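Local coordinates for protein MGS-M5 (Unidentified, PDB 4Q3N) that probably catalyses the NAD-dependent interconversion of L-lactate and pyruvate, as a lactate dehydrogenase of the lactate/malate dehydrogenase family, at residues K40-A45 / I61-Y66. Sequence-based numbering, arbitrary orientation.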
# COMPACT_ATOMS: atom_id res chain seq x y z
N LYS A 40 27.12 15.85 3.85
CA LYS A 40 25.73 16.00 4.22
C LYS A 40 24.86 14.99 3.43
O LYS A 40 24.02 14.27 4.02
CB LYS A 40 25.30 17.44 3.97
CG LYS A 40 23.82 17.69 3.79
CD LYS A 40 23.08 17.99 5.05
CE LYS A 40 21.85 18.86 4.77
NZ LYS A 40 20.57 18.10 4.94
N ALA A 41 25.06 14.90 2.12
CA ALA A 41 24.28 13.94 1.35
C ALA A 41 24.50 12.50 1.84
O ALA A 41 23.57 11.69 1.85
CB ALA A 41 24.62 14.05 -0.16
N GLU A 42 25.74 12.17 2.17
CA GLU A 42 26.06 10.87 2.74
C GLU A 42 25.32 10.61 4.06
O GLU A 42 24.86 9.49 4.30
CB GLU A 42 27.60 10.74 2.96
CG GLU A 42 28.28 10.64 1.61
CD GLU A 42 29.79 10.66 1.68
OE1 GLU A 42 30.42 10.29 0.66
OE2 GLU A 42 30.34 11.05 2.73
N GLY A 43 25.26 11.62 4.93
CA GLY A 43 24.51 11.50 6.18
C GLY A 43 23.04 11.29 5.94
O GLY A 43 22.39 10.50 6.64
N GLU A 44 22.50 11.98 4.94
CA GLU A 44 21.08 11.86 4.63
C GLU A 44 20.80 10.46 4.09
O GLU A 44 19.80 9.85 4.41
CB GLU A 44 20.62 12.92 3.60
CG GLU A 44 20.64 14.37 4.15
CD GLU A 44 19.51 14.63 5.14
OE1 GLU A 44 18.81 13.65 5.53
OE2 GLU A 44 19.34 15.80 5.58
N ALA A 45 21.69 9.96 3.24
CA ALA A 45 21.50 8.57 2.73
C ALA A 45 21.56 7.55 3.89
O ALA A 45 20.76 6.62 3.92
CB ALA A 45 22.57 8.24 1.67
N ILE A 61 19.61 3.13 -1.92
CA ILE A 61 19.74 4.57 -1.68
C ILE A 61 21.20 4.94 -1.41
O ILE A 61 21.85 4.29 -0.58
CB ILE A 61 18.89 5.04 -0.47
CG1 ILE A 61 17.42 4.59 -0.62
CG2 ILE A 61 19.02 6.62 -0.29
CD1 ILE A 61 16.57 5.04 0.61
N LYS A 62 21.72 5.94 -2.11
CA LYS A 62 23.10 6.37 -1.84
C LYS A 62 23.30 7.86 -2.13
O LYS A 62 22.50 8.48 -2.84
CB LYS A 62 24.07 5.56 -2.68
CG LYS A 62 24.10 6.01 -4.10
CD LYS A 62 25.07 5.15 -4.94
CE LYS A 62 25.12 5.67 -6.38
NZ LYS A 62 26.32 5.19 -7.08
N ALA A 63 24.36 8.46 -1.58
CA ALA A 63 24.75 9.80 -2.01
C ALA A 63 25.55 9.60 -3.29
O ALA A 63 26.31 8.65 -3.35
CB ALA A 63 25.67 10.55 -0.90
N GLY A 64 25.43 10.46 -4.29
CA GLY A 64 26.24 10.22 -5.49
C GLY A 64 26.75 11.50 -6.11
O GLY A 64 26.81 12.52 -5.43
N ASP A 65 27.08 11.43 -7.40
CA ASP A 65 27.70 12.54 -8.14
C ASP A 65 26.89 12.71 -9.41
O ASP A 65 26.01 11.93 -9.68
CB ASP A 65 29.16 12.25 -8.50
CG ASP A 65 29.98 11.73 -7.33
OD1 ASP A 65 30.19 12.49 -6.36
OD2 ASP A 65 30.42 10.55 -7.38
N TYR A 66 27.25 13.67 -10.26
CA TYR A 66 26.44 13.93 -11.44
C TYR A 66 26.46 12.75 -12.41
O TYR A 66 25.47 12.50 -13.09
CB TYR A 66 26.92 15.22 -12.13
CG TYR A 66 26.30 16.42 -11.44
CD1 TYR A 66 24.94 16.67 -11.57
CD2 TYR A 66 27.06 17.26 -10.63
CE1 TYR A 66 24.36 17.75 -10.93
CE2 TYR A 66 26.49 18.36 -9.99
CZ TYR A 66 25.13 18.59 -10.15
OH TYR A 66 24.52 19.64 -9.52
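With chi1 at -70°, Glu42 sets CG beside its own backbone N, and the two together border the methyl of Ala63: CG lies 3.6 Å from Ala63 CB, while the N of Glu42 is 3.5 Å from that same CB. The contact belongs to the beta-alpha-beta unit of strand 30-34, helix 38-49 and strand 60-63 in the Rossmann-type NAD-binding domain, and packs the crossover helix onto the outermost strand of the parallel sheet within this chain. Helix and strand run nearly antiparallel, at 165°, and their axes approach to 6.8 Å; the close approach is consistent with alanines at the interface, Ala41, Ala45 and Ala63. Ala63 points toward the helix and sets its methyl against the turn at Ala41 and Glu42, with Ala41 CB 3.7 Å from Ala63 CB. One turn further along, Ala45 lays its methyl on the strand backbone, near the peptide that joins Lys62 to Ala63. The Ile61 side chain borders Ala45 more loosely, through CG2. No hydrogen bond crosses between the segments; the strand instead bonds through its backbone to Leu31 and Leu33 of strand 30-34. Beyond CG the Glu42 chain is extended (chi2 174°), and its carboxylate forms a salt bridge with Arg226 of the second subunit, whereas Lys62 points away from the helix and makes its salt bridge, NZ to OD1, with Asp68. Glu42 thus serves both the helix-strand packing and the subunit interface. Along the helix, Lys40 NZ makes a salt bridge to Glu44 OE2 one turn on (2.7 Å), on the anti lone pair of that oxygen, while the other oxygen, OE1, forms a salt bridge with Lys227 NZ of the second subunit.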